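Local coordinates for protein metallo-beta-lactamase (Simiduia agarivorans, PDB 6MFI) that probably hydrolyses beta-lactam antibiotics as a subclass B3 metallo-beta-lactamase, with two zinc ions bound in its active site, at residues A[145-153]-A[217-225]; A[79-90]-A[113-122]. All blocks are in the same frame, centred on the assembly; numbering follows the deposited sequence.

Both contacts stand next to the zinc centre of the metallo-beta-lactamase fold, yet they are built differently. Contact 2 is buried: it joins the turn after strand 74-78 and the start of helix 85-95 to the short zinc-binding helix 113-116 and helix 119-126, mainly through backbone hydrogen bonds and a leucine. Contact 1, partly buried and farther out, joins two irregular loops by a proline on a tyrosine ring and one backbone hydrogen bond. The two share no element and do not touch; the centres of contact 1 and contact 2 are about 22 Å apart. Contact 2 supplies ligands to one zinc, whereas contact 1 reaches a ligand of the other, His112, through Asp149.

Contact 1: residues A[145-153]-A[217-225]; sequences AGEDDPQAG and VSAEGYRFN
Pro150 lies on the ring of Tyr222 and so ties together two irregular loops at the edge of the active site of the metallo-beta-lactamase fold, one leading to strand 163-166 and the other to helix 228-242. Pro150 has the most surface buried here. Its CA stands 3.6 Å from the centroid of the Tyr222 ring and only 7° off the ring normal, the geometry of a CH-pi contact over the centre of the face. Farther along the same ring, Pro150 CB meets Tyr222 CE2 at 3.6 Å. The Tyr222 side chain leaves its backbone with CG opposite the N (chi1 163°), which lays the ring flat under Pro150. Phe224 and Tyr230 extend the aromatic surroundings: Phe224 CD1 sits in the plane of the Tyr222 ring at its edge, while Tyr222 CE2 lies over a face of Phe224.

One main-chain bond joins the loops. Ala219 N donates to Pro150 O at 2.8 Å, almost straight at 171°, although the nitrogen approaches from above the carbonyl plane. Against that same oxygen packs Ser218 CB, 3.2 Å from Pro150 O. Gln151 CA comes within 3.6 Å of Ala219 N, and the nearest atom of the glutamine side chain is about 5 Å from a bound zinc ion.

Turns shape both partners: a type I turn carries Asp149 to Ala152, and a type II turn Ala219 to Tyr222. The first is reinforced by an Asx turn, with Asp149 OD2 accepting from Gln151 N at 3.2 Å. As OD2 also bonds to NE2 of the zinc ligand His112, Asp149 is a second-shell residue. In the second turn, Ala219 O is gripped from opposite faces of its plane by Tyr222 N and by Ser218 OG, the latter at 3.1 Å.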
ATOM      1  N   ALA A 145      -1.116  10.413 -14.087  1.00 33.51           N
ATOM      2  CA  ALA A 145       0.166  11.084 -13.942  1.00 35.15           C
ATOM      3  C   ALA A 145       0.224  12.289 -14.882  1.00 37.75           C
ATOM      4  O   ALA A 145      -0.473  12.340 -15.899  1.00 39.51           O
ATOM      5  CB  ALA A 145       1.299  10.094 -14.236  1.00 36.27           C
ATOM      6  N   GLY A 146       1.067  13.272 -14.554  1.00 38.76           N
ATOM      7  CA  GLY A 146       2.041  13.225 -13.476  1.00 38.56           C
ATOM      8  C   GLY A 146       3.430  13.285 -14.089  1.00 39.58           C
ATOM      9  O   GLY A 146       3.992  12.257 -14.465  1.00 40.58           O
ATOM     10  N   GLU A 147       3.981  14.498 -14.191  1.00 38.37           N
ATOM     11  CA  GLU A 147       5.189  14.702 -14.985  1.00 39.03           C
ATOM     12  C   GLU A 147       6.395  13.987 -14.379  1.00 38.57           C
ATOM     13  O   GLU A 147       7.168  13.343 -15.098  1.00 40.42           O
ATOM     14  CB  GLU A 147       5.460  16.203 -15.158  1.00 39.73           C
ATOM     15  CG  GLU A 147       5.884  16.939 -13.892  1.00 39.81           C
ATOM     16  CD  GLU A 147       6.924  18.007 -14.157  1.00 42.47           C
ATOM     17  OE1 GLU A 147       7.153  18.342 -15.337  1.00 44.12           O
ATOM     18  OE2 GLU A 147       7.528  18.503 -13.181  1.00 43.01           O
ATOM     19  N   ASP A 148       6.570  14.076 -13.063  1.00 36.15           N
ATOM     20  CA  ASP A 148       7.725  13.491 -12.396  1.00 35.83           C
ATOM     21  C   ASP A 148       7.503  12.038 -12.000  1.00 34.13           C
ATOM     22  O   ASP A 148       8.346  11.459 -11.308  1.00 34.36           O
ATOM     23  CB  ASP A 148       8.099  14.321 -11.165  1.00 35.90           C
ATOM     24  CG  ASP A 148       6.917  14.577 -10.256  1.00 34.41           C
ATOM     25  OD1 ASP A 148       5.765  14.489 -10.732  1.00 33.52           O
ATOM     26  OD2 ASP A 148       7.141  14.878  -9.066  1.00 34.38           O
ATOM     27  N   ASP A 149       6.395  11.443 -12.418  1.00 32.82           N
ATOM     28  CA  ASP A 149       6.168  10.030 -12.153  1.00 32.75           C
ATOM     29  C   ASP A 149       7.113   9.195 -13.010  1.00 36.27           C
ATOM     30  O   ASP A 149       7.156   9.377 -14.233  1.00 37.77           O
ATOM     31  CB  ASP A 149       4.717   9.657 -12.442  1.00 29.83           C
ATOM     32  CG  ASP A 149       4.278   8.418 -11.693  1.00 28.04           C
ATOM     33  OD1 ASP A 149       3.484   8.552 -10.738  1.00 25.99           O
ATOM     34  OD2 ASP A 149       4.726   7.311 -12.059  1.00 28.84           O
ATOM     35  N   PRO A 150       7.891   8.290 -12.412  1.00 37.58           N
ATOM     36  CA  PRO A 150       8.820   7.477 -13.215  1.00 40.64           C
ATOM     37  C   PRO A 150       8.136   6.661 -14.298  1.00 42.83           C
ATOM     38  O   PRO A 150       8.725   6.447 -15.365  1.00 43.88           O
ATOM     39  CB  PRO A 150       9.485   6.578 -12.163  1.00 40.46           C
ATOM     40  CG  PRO A 150       9.389   7.360 -10.893  1.00 38.48           C
ATOM     41  CD  PRO A 150       8.078   8.085 -10.966  1.00 36.49           C
ATOM     42  N   GLN A 151       6.904   6.207 -14.065  1.00 44.32           N
ATOM     43  CA  GLN A 151       6.169   5.401 -15.032  1.00 48.37           C
ATOM     44  C   GLN A 151       5.137   6.218 -15.802  1.00 50.47           C
ATOM     45  O   GLN A 151       4.089   5.690 -16.189  1.00 49.49           O
ATOM     46  CB  GLN A 151       5.500   4.219 -14.330  1.00 48.02           C
ATOM     47  CG  GLN A 151       5.362   2.976 -15.197  1.00 49.15           C
ATOM     48  CD  GLN A 151       4.761   1.806 -14.444  1.00 46.96           C
ATOM     49  OE1 GLN A 151       5.079   1.572 -13.279  1.00 45.97           O
ATOM     50  NE2 GLN A 151       3.885   1.062 -15.111  1.00 46.44           N
ATOM     51  N   ALA A 152       5.414   7.499 -16.036  1.00 55.52           N
ATOM     52  CA  ALA A 152       4.493   8.346 -16.785  1.00 58.84           C
ATOM     53  C   ALA A 152       4.495   7.942 -18.253  1.00 62.77           C
ATOM     54  O   ALA A 152       5.538   7.984 -18.916  1.00 63.69           O
ATOM     55  CB  ALA A 152       4.880   9.815 -16.629  1.00 59.65           C
ATOM     56  N   GLY A 153       3.332   7.549 -18.761  1.00 48.47           N
ATOM     57  CA  GLY A 153       3.206   7.133 -20.145  1.00 50.23           C
ATOM     58  C   GLY A 153       1.769   7.059 -20.624  1.00 49.89           C
ATOM     59  O   GLY A 153       1.503   7.077 -21.826  1.00 50.37           O
ATOM     60  N   VAL A 217      11.581   1.069 -10.668  1.00 28.34           N
ATOM     61  CA  VAL A 217      11.043   0.762 -11.980  1.00 29.16           C
ATOM     62  C   VAL A 217      10.436   2.037 -12.547  1.00 29.69           C
ATOM     63  O   VAL A 217      10.034   2.949 -11.817  1.00 29.11           O
ATOM     64  CB  VAL A 217      10.002  -0.382 -11.916  1.00 28.62           C
ATOM     65  CG1 VAL A 217       8.694   0.119 -11.320  1.00 27.73           C
ATOM     66  CG2 VAL A 217       9.786  -1.002 -13.288  1.00 29.29           C
ATOM     67  N   SER A 218      10.372   2.109 -13.872  1.00 30.73           N
ATOM     68  CA  SER A 218       9.918   3.313 -14.549  1.00 31.99           C
ATOM     69  C   SER A 218       9.506   2.947 -15.968  1.00 33.22           C
ATOM     70  O   SER A 218       9.631   1.796 -16.396  1.00 33.66           O
ATOM     71  CB  SER A 218      11.012   4.382 -14.550  1.00 32.90           C
ATOM     72  OG  SER A 218      12.012   4.078 -15.506  1.00 34.14           O
ATOM     73  N   ALA A 219       9.010   3.942 -16.694  1.00 33.81           N
ATOM     74  CA  ALA A 219       8.748   3.783 -18.114  1.00 34.36           C
ATOM     75  C   ALA A 219      10.058   3.820 -18.891  1.00 35.72           C
ATOM     76  O   ALA A 219      11.050   4.406 -18.449  1.00 35.55           O
ATOM     77  CB  ALA A 219       7.805   4.876 -18.618  1.00 34.78           C
ATOM     78  N   GLU A 220      10.056   3.181 -20.058  1.00 37.35           N
ATOM     79  CA  GLU A 220      11.265   3.094 -20.865  1.00 38.97           C
ATOM     80  C   GLU A 220      11.625   4.470 -21.413  1.00 40.95           C
ATOM     81  O   GLU A 220      10.847   5.073 -22.161  1.00 42.67           O
ATOM     82  CB  GLU A 220      11.075   2.093 -22.000  1.00 38.74           C
ATOM     83  CG  GLU A 220      12.343   1.802 -22.781  1.00 38.55           C
ATOM     84  CD  GLU A 220      12.151   0.712 -23.814  1.00 37.72           C
ATOM     85  OE1 GLU A 220      10.991   0.315 -24.051  1.00 36.79           O
ATOM     86  OE2 GLU A 220      13.160   0.248 -24.384  1.00 38.11           O
ATOM     87  N   GLY A 221      12.799   4.966 -21.038  1.00 40.56           N
ATOM     88  CA  GLY A 221      13.244   6.284 -21.433  1.00 41.44           C
ATOM     89  C   GLY A 221      13.149   7.348 -20.363  1.00 41.27           C
ATOM     90  O   GLY A 221      13.407   8.519 -20.659  1.00 41.05           O
ATOM     91  N   TYR A 222      12.793   6.980 -19.129  1.00 41.22           N
ATOM     92  CA  TYR A 222      12.645   7.964 -18.062  1.00 41.47           C
ATOM     93  C   TYR A 222      13.991   8.328 -17.445  1.00 40.95           C
ATOM     94  O   TYR A 222      14.288   9.509 -17.239  1.00 42.95           O
ATOM     95  CB  TYR A 222      11.692   7.433 -16.991  1.00 40.50           C
ATOM     96  CG  TYR A 222      11.784   8.171 -15.678  1.00 40.56           C
ATOM     97  CD1 TYR A 222      11.348   9.485 -15.565  1.00 41.47           C
ATOM     98  CD2 TYR A 222      12.320   7.561 -14.554  1.00 39.78           C
ATOM     99  CE1 TYR A 222      11.435  10.164 -14.366  1.00 41.15           C
ATOM    100  CE2 TYR A 222      12.412   8.229 -13.351  1.00 39.45           C
ATOM    101  CZ  TYR A 222      11.968   9.531 -13.262  1.00 39.98           C
ATOM    102  OH  TYR A 222      12.061  10.199 -12.064  1.00 39.67           O
ATOM    103  N   ARG A 223      14.823   7.316 -17.169  1.00 40.12           N
ATOM    104  CA  ARG A 223      16.157   7.438 -16.577  1.00 39.60           C
ATOM    105  C   ARG A 223      16.134   8.111 -15.210  1.00 39.22           C
ATOM    106  O   ARG A 223      15.740   9.275 -15.079  1.00 38.81           O
ATOM    107  CB  ARG A 223      17.132   8.174 -17.511  1.00 39.97           C
ATOM    108  CG  ARG A 223      16.726   8.256 -18.986  1.00 40.06           C
ATOM    109  CD  ARG A 223      16.702   6.898 -19.676  1.00 39.17           C
ATOM    110  NE  ARG A 223      17.927   6.134 -19.468  1.00 38.42           N
ATOM    111  CZ  ARG A 223      18.025   4.824 -19.660  1.00 37.29           C
ATOM    112  NH1 ARG A 223      16.969   4.132 -20.065  1.00 36.53           N
ATOM    113  NH2 ARG A 223      19.177   4.204 -19.452  1.00 37.44           N
ATOM    114  N   PHE A 224      16.595   7.384 -14.188  1.00 39.33           N
ATOM    115  CA  PHE A 224      16.550   7.896 -12.822  1.00 39.58           C
ATOM    116  C   PHE A 224      17.609   8.967 -12.584  1.00 41.76           C
ATOM    117  O   PHE A 224      17.326   9.995 -11.958  1.00 42.40           O
ATOM    118  CB  PHE A 224      16.730   6.747 -11.829  1.00 38.80           C
ATOM    119  CG  PHE A 224      15.455   6.308 -11.167  1.00 37.30           C
ATOM    120  CD1 PHE A 224      14.622   5.384 -11.778  1.00 36.33           C
ATOM    121  CD2 PHE A 224      15.089   6.818  -9.931  1.00 36.79           C
ATOM    122  CE1 PHE A 224      13.451   4.978 -11.169  1.00 35.08           C
ATOM    123  CE2 PHE A 224      13.920   6.416  -9.319  1.00 35.36           C
ATOM    124  CZ  PHE A 224      13.100   5.496  -9.938  1.00 34.50           C
ATOM    125  N   ASN A 225      18.829   8.751 -13.080  1.00 43.52           N
ATOM    126  CA  ASN A 225      19.961   9.628 -12.796  1.00 44.89           C
ATOM    127  C   ASN A 225      19.784  11.049 -13.316  1.00 45.39           C
ATOM    128  O   ASN A 225      20.652  11.884 -13.045  1.00 46.95           O
ATOM    129  CB  ASN A 225      21.242   9.032 -13.379  1.00 46.26           C
ATOM    130  CG  ASN A 225      21.347   9.234 -14.876  1.00 47.51           C
ATOM    131  OD1 ASN A 225      21.924  10.218 -15.335  1.00 48.47           O
ATOM    132  ND2 ASN A 225      20.781   8.308 -15.646  1.00 46.52           N
TER

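Contact 2: residues A[79-90]-A[113-122]. With ZN (zinc ion), chain B.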
ATOM      1  N   ASP A  79      -5.481   1.679   0.049  1.00  8.79           N
ATOM      2  CA  ASP A  79      -5.416   1.203  -1.330  1.00  8.84           C
ATOM      3  C   ASP A  79      -6.740   0.607  -1.793  1.00  9.58           C
ATOM      4  O   ASP A  79      -7.551   0.146  -0.983  1.00  8.90           O
ATOM      5  CB  ASP A  79      -4.284   0.185  -1.503  1.00  8.82           C
ATOM      6  CG  ASP A  79      -2.922   0.841  -1.611  1.00  8.96           C
ATOM      7  OD1 ASP A  79      -2.870   2.077  -1.783  1.00  9.61           O
ATOM      8  OD2 ASP A  79      -1.905   0.122  -1.528  1.00  9.38           O
ATOM      9  N   SER A  80      -6.958   0.615  -3.108  1.00  8.51           N
ATOM     10  CA  SER A  80      -8.193   0.136  -3.708  1.00  8.54           C
ATOM     11  C   SER A  80      -7.986  -0.910  -4.790  1.00  9.89           C
ATOM     12  O   SER A  80      -8.962  -1.556  -5.190  1.00  8.90           O
ATOM     13  CB  SER A  80      -8.976   1.310  -4.317  1.00  9.78           C
ATOM     14  OG  SER A  80      -8.296   1.830  -5.449  1.00  9.77           O
ATOM     15  N   GLY A  81      -6.765  -1.095  -5.277  1.00  9.75           N
ATOM     16  CA  GLY A  81      -6.565  -1.874  -6.478  1.00  9.81           C
ATOM     17  C   GLY A  81      -7.077  -1.104  -7.687  1.00 10.03           C
ATOM     18  O   GLY A  81      -7.353   0.094  -7.634  1.00  9.72           O
ATOM     19  N   THR A  82      -7.202  -1.826  -8.796  1.00 10.27           N
ATOM     20  CA  THR A  82      -7.763  -1.230  -9.999  1.00 10.78           C
ATOM     21  C   THR A  82      -9.262  -1.002  -9.814  1.00 11.25           C
ATOM     22  O   THR A  82      -9.855  -1.355  -8.789  1.00  9.65           O
ATOM     23  CB  THR A  82      -7.499  -2.118 -11.214  1.00 10.49           C
ATOM     24  OG1 THR A  82      -8.213  -3.351 -11.071  1.00 10.79           O
ATOM     25  CG2 THR A  82      -6.012  -2.414 -11.347  1.00 10.60           C
ATOM     26  N   ASP A  83      -9.889  -0.400 -10.829  1.00 12.95           N
ATOM     27  CA  ASP A  83     -11.341  -0.271 -10.812  1.00 15.15           C
ATOM     28  C   ASP A  83     -12.011  -1.638 -10.801  1.00 16.39           C
ATOM     29  O   ASP A  83     -13.124  -1.783 -10.282  1.00 16.86           O
ATOM     30  CB  ASP A  83     -11.816   0.549 -12.010  1.00 16.55           C
ATOM     31  CG  ASP A  83     -13.116   1.282 -11.737  1.00 17.97           C
ATOM     32  OD1 ASP A  83     -13.372   1.628 -10.564  1.00 18.16           O
ATOM     33  OD2 ASP A  83     -13.883   1.512 -12.696  1.00 19.30           O
ATOM     34  N   ARG A  84     -11.346  -2.648 -11.363  1.00 16.88           N
ATOM     35  CA  ARG A  84     -11.860  -4.010 -11.312  1.00 17.74           C
ATOM     36  C   ARG A  84     -11.501  -4.690  -9.996  1.00 16.87           C
ATOM     37  O   ARG A  84     -12.288  -5.484  -9.470  1.00 17.07           O
ATOM     38  CB  ARG A  84     -11.323  -4.812 -12.498  1.00 19.62           C
ATOM     39  CG  ARG A  84     -12.062  -6.110 -12.762  1.00 21.59           C
ATOM     40  CD  ARG A  84     -13.563  -5.952 -12.569  1.00 22.95           C
ATOM     41  NE  ARG A  84     -14.235  -7.230 -12.342  1.00 24.67           N
ATOM     42  CZ  ARG A  84     -14.064  -8.000 -11.270  1.00 25.40           C
ATOM     43  NH1 ARG A  84     -14.724  -9.144 -11.172  1.00 26.53           N
ATOM     44  NH2 ARG A  84     -13.247  -7.629 -10.292  1.00 24.43           N
ATOM     45  N   GLY A  85     -10.318  -4.392  -9.453  1.00 15.18           N
ATOM     46  CA  GLY A  85      -9.936  -4.928  -8.159  1.00 13.87           C
ATOM     47  C   GLY A  85     -10.726  -4.357  -7.001  1.00 12.71           C
ATOM     48  O   GLY A  85     -10.838  -5.013  -5.959  1.00 12.13           O
ATOM     49  N   ALA A  86     -11.276  -3.150  -7.159  1.00 12.08           N
ATOM     50  CA  ALA A  86     -12.111  -2.575  -6.111  1.00 12.61           C
ATOM     51  C   ALA A  86     -13.386  -3.382  -5.909  1.00 12.33           C
ATOM     52  O   ALA A  86     -13.952  -3.386  -4.810  1.00 12.23           O
ATOM     53  CB  ALA A  86     -12.447  -1.122  -6.443  1.00 13.28           C
ATOM     54  N   VAL A  87     -13.855  -4.065  -6.956  1.00 12.37           N
ATOM     55  CA  VAL A  87     -15.006  -4.951  -6.809  1.00 12.49           C
ATOM     56  C   VAL A  87     -14.662  -6.116  -5.889  1.00 12.44           C
ATOM     57  O   VAL A  87     -15.481  -6.536  -5.063  1.00 13.04           O
ATOM     58  CB  VAL A  87     -15.483  -5.434  -8.191  1.00 12.44           C
ATOM     59  CG1 VAL A  87     -16.717  -6.313  -8.053  1.00 12.54           C
ATOM     60  CG2 VAL A  87     -15.764  -4.247  -9.099  1.00 12.68           C
ATOM     61  N   ILE A  88     -13.445  -6.649  -6.012  1.00 12.48           N
ATOM     62  CA  ILE A  88     -13.015  -7.736  -5.138  1.00 12.81           C
ATOM     63  C   ILE A  88     -12.819  -7.229  -3.714  1.00 11.77           C
ATOM     64  O   ILE A  88     -13.146  -7.924  -2.744  1.00 10.98           O
ATOM     65  CB  ILE A  88     -11.736  -8.385  -5.698  1.00 13.76           C
ATOM     66  CG1 ILE A  88     -12.022  -9.027  -7.057  1.00 15.08           C
ATOM     67  CG2 ILE A  88     -11.184  -9.417  -4.725  1.00 14.17           C
ATOM     68  CD1 ILE A  88     -10.863  -8.956  -8.024  1.00 15.70           C
ATOM     69  N   VAL A  89     -12.289  -6.014  -3.564  1.00 11.41           N
ATOM     70  CA  VAL A  89     -12.115  -5.435  -2.235  1.00 10.79           C
ATOM     71  C   VAL A  89     -13.467  -5.224  -1.568  1.00 11.32           C
ATOM     72  O   VAL A  89     -13.648  -5.534  -0.383  1.00 11.59           O
ATOM     73  CB  VAL A  89     -11.315  -4.121  -2.327  1.00  9.62           C
ATOM     74  CG1 VAL A  89     -11.339  -3.384  -0.993  1.00  9.90           C
ATOM     75  CG2 VAL A  89      -9.886  -4.402  -2.763  1.00  9.33           C
ATOM     76  N   ARG A  90     -14.437  -4.699  -2.318  1.00 11.79           N
ATOM     77  CA  ARG A  90     -15.790  -4.545  -1.792  1.00 13.60           C
ATOM     78  C   ARG A  90     -16.371  -5.888  -1.374  1.00 13.59           C
ATOM     79  O   ARG A  90     -17.001  -6.001  -0.315  1.00 13.93           O
ATOM     80  CB  ARG A  90     -16.684  -3.887  -2.842  1.00 15.50           C
ATOM     81  CG  ARG A  90     -17.105  -2.469  -2.518  1.00 17.23           C
ATOM     82  CD  ARG A  90     -18.281  -2.043  -3.380  1.00 18.85           C
ATOM     83  NE  ARG A  90     -17.965  -2.074  -4.806  1.00 19.98           N
ATOM     84  CZ  ARG A  90     -18.455  -2.967  -5.661  1.00 21.26           C
ATOM     85  NH1 ARG A  90     -19.288  -3.906  -5.236  1.00 22.00           N
ATOM     86  NH2 ARG A  90     -18.113  -2.923  -6.941  1.00 21.94           N
ATOM     87  N   ILE A 113      -2.167   3.166 -11.039  1.00 11.70           N
ATOM     88  CA  ILE A 113      -3.518   2.698 -11.347  1.00 12.04           C
ATOM     89  C   ILE A 113      -3.796   1.339 -10.716  1.00 11.96           C
ATOM     90  O   ILE A 113      -4.944   1.029 -10.375  1.00  9.68           O
ATOM     91  CB  ILE A 113      -3.734   2.667 -12.875  1.00 13.12           C
ATOM     92  CG1 ILE A 113      -5.174   2.271 -13.211  1.00 13.06           C
ATOM     93  CG2 ILE A 113      -2.742   1.725 -13.542  1.00 14.03           C
ATOM     94  CD1 ILE A 113      -5.453   2.162 -14.694  1.00 13.89           C
ATOM     95  N   ASP A 114      -2.765   0.510 -10.538  1.00 12.51           N
ATOM     96  CA  ASP A 114      -2.990  -0.813  -9.969  1.00 12.69           C
ATOM     97  C   ASP A 114      -3.253  -0.776  -8.469  1.00 11.33           C
ATOM     98  O   ASP A 114      -3.575  -1.819  -7.892  1.00 11.00           O
ATOM     99  CB  ASP A 114      -1.801  -1.731 -10.264  1.00 13.91           C
ATOM    100  CG  ASP A 114      -0.480  -1.141  -9.817  1.00 15.59           C
ATOM    101  OD1 ASP A 114      -0.254   0.062 -10.057  1.00 16.05           O
ATOM    102  OD2 ASP A 114       0.333  -1.885  -9.230  1.00 17.10           O
ATOM    103  N   HIS A 115      -3.135   0.385  -7.829  1.00 10.32           N
ATOM    104  CA  HIS A 115      -3.370   0.508  -6.397  1.00 10.37           C
ATOM    105  C   HIS A 115      -4.472   1.491  -6.032  1.00  9.83           C
ATOM    106  O   HIS A 115      -5.120   1.305  -5.000  1.00  8.64           O
ATOM    107  CB  HIS A 115      -2.079   0.927  -5.678  1.00 11.07           C
ATOM    108  CG  HIS A 115      -0.931  -0.005  -5.910  1.00 11.94           C
ATOM    109  ND1 HIS A 115      -0.937  -1.316  -5.485  1.00 12.24           N
ATOM    110  CD2 HIS A 115       0.257   0.184  -6.530  1.00 12.51           C
ATOM    111  CE1 HIS A 115       0.199  -1.893  -5.832  1.00 12.90           C
ATOM    112  NE2 HIS A 115       0.942  -1.005  -6.465  1.00 12.59           N
ATOM    113  N   VAL A 116      -4.703   2.525  -6.841  1.00  9.78           N
ATOM    114  CA  VAL A 116      -5.701   3.540  -6.518  1.00  9.76           C
ATOM    115  C   VAL A 116      -6.652   3.728  -7.693  1.00  9.27           C
ATOM    116  O   VAL A 116      -7.415   4.699  -7.735  1.00  8.94           O
ATOM    117  CB  VAL A 116      -5.034   4.874  -6.137  1.00  9.56           C
ATOM    118  CG1 VAL A 116      -4.181   4.709  -4.890  1.00  9.42           C
ATOM    119  CG2 VAL A 116      -4.197   5.395  -7.294  1.00  9.77           C
ATOM    120  N   GLY A 117      -6.617   2.799  -8.650  1.00  9.69           N
ATOM    121  CA  GLY A 117      -7.456   2.936  -9.830  1.00  9.73           C
ATOM    122  C   GLY A 117      -8.939   2.914  -9.509  1.00  9.83           C
ATOM    123  O   GLY A 117      -9.733   3.610 -10.148  1.00 10.25           O
ATOM    124  N   GLY A 118      -9.332   2.119  -8.518  1.00  9.55           N
ATOM    125  CA  GLY A 118     -10.727   2.028  -8.136  1.00  9.71           C
ATOM    126  C   GLY A 118     -11.053   2.797  -6.873  1.00  9.54           C
ATOM    127  O   GLY A 118     -12.030   2.487  -6.186  1.00 10.50           O
ATOM    128  N   MET A 119     -10.240   3.809  -6.560  1.00  9.76           N
ATOM    129  CA  MET A 119     -10.455   4.580  -5.341  1.00 10.32           C
ATOM    130  C   MET A 119     -11.758   5.369  -5.404  1.00 10.65           C
ATOM    131  O   MET A 119     -12.465   5.489  -4.397  1.00 11.21           O
ATOM    132  CB  MET A 119      -9.270   5.513  -5.098  1.00 10.55           C
ATOM    133  CG  MET A 119      -9.130   5.996  -3.664  1.00 11.35           C
ATOM    134  SD  MET A 119      -9.074   4.646  -2.472  1.00 11.37           S
ATOM    135  CE  MET A 119      -7.304   4.426  -2.295  1.00 10.81           C
ATOM    136  N   ALA A 120     -12.095   5.907  -6.579  1.00 10.55           N
ATOM    137  CA  ALA A 120     -13.312   6.701  -6.707  1.00 11.21           C
ATOM    138  C   ALA A 120     -14.556   5.851  -6.483  1.00 11.67           C
ATOM    139  O   ALA A 120     -15.543   6.325  -5.908  1.00 11.49           O
ATOM    140  CB  ALA A 120     -13.362   7.372  -8.078  1.00 11.28           C
ATOM    141  N   SER A 121     -14.528   4.592  -6.928  0.57 11.46           N
ATOM    142  CA  SER A 121     -15.677   3.714  -6.731  0.57 12.13           C
ATOM    143  C   SER A 121     -15.866   3.374  -5.257  0.57 11.59           C
ATOM    144  O   SER A 121     -16.997   3.349  -4.760  0.57 11.55           O
ATOM    145  CB  SER A 121     -15.513   2.442  -7.561  0.57 11.76           C
ATOM    146  OG  SER A 121     -15.484   2.737  -8.947  0.57 12.39           O
ATOM    147  N   LEU A 122     -14.769   3.109  -4.544  1.00 11.88           N
ATOM    148  CA  LEU A 122     -14.873   2.803  -3.120  1.00 12.28           C
ATOM    149  C   LEU A 122     -15.272   4.036  -2.320  1.00 12.86           C
ATOM    150  O   LEU A 122     -16.015   3.933  -1.338  1.00 13.09           O
ATOM    151  CB  LEU A 122     -13.551   2.235  -2.608  1.00 11.99           C
ATOM    152  CG  LEU A 122     -13.180   0.835  -3.099  1.00 12.53           C
ATOM    153  CD1 LEU A 122     -11.941   0.328  -2.381  1.00 12.94           C
ATOM    154  CD2 LEU A 122     -14.344  -0.124  -2.909  1.00 12.89           C
TER
HETATM  155 ZN    ZN B 401       2.089  -1.530  -8.278  1.00 10.69          ZN
HETATM  156  O   HOH W   1      -2.309  -1.828  -3.311  1.00 13.57           O
HETATM  157  O   HOH W   2       2.790  -0.194  -9.570  1.00 11.01           O
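The HxHxDH zinc-binding motif, here through its last residue His115, is pinned to the turn that follows strand 74-78. Ser80 N donates to His115 O at 2.7 Å, and Gly81 N adds a weak bond to the same oxygen. Gly118 N returns a bond to Gly81 O at 3.0 Å. The backbones run very close, with Asp83 CA 3.6 Å from Gly118 CA, an approach eased by the absence of a side chain on Gly118.

Beyond the turn, Leu122 wedges between loop and helix. Its CG lies anti to the carbonyl carbon (chi1 -70°), which sets CD1 against Ser80 CB at 3.7 Å and CD2 against Arg90 CG at 3.6 Å, while Ala86 CB touches the leucine CG.

Asp79 backs His115 through a water. Its OD2 accepts from that water at 2.7 Å, and the water accepts from His115 ND1, a bridge that would limit rotation of the ring; Tyr210 and Ser109 hold the carboxylate. His115 NE2 then binds zinc at 2.2 Å. Asp114 OD2 joins it at 2.0 Å, with a water and His253 completing this site, the Asp-His-His zinc site characteristic of B3 metallo-beta-lactamases.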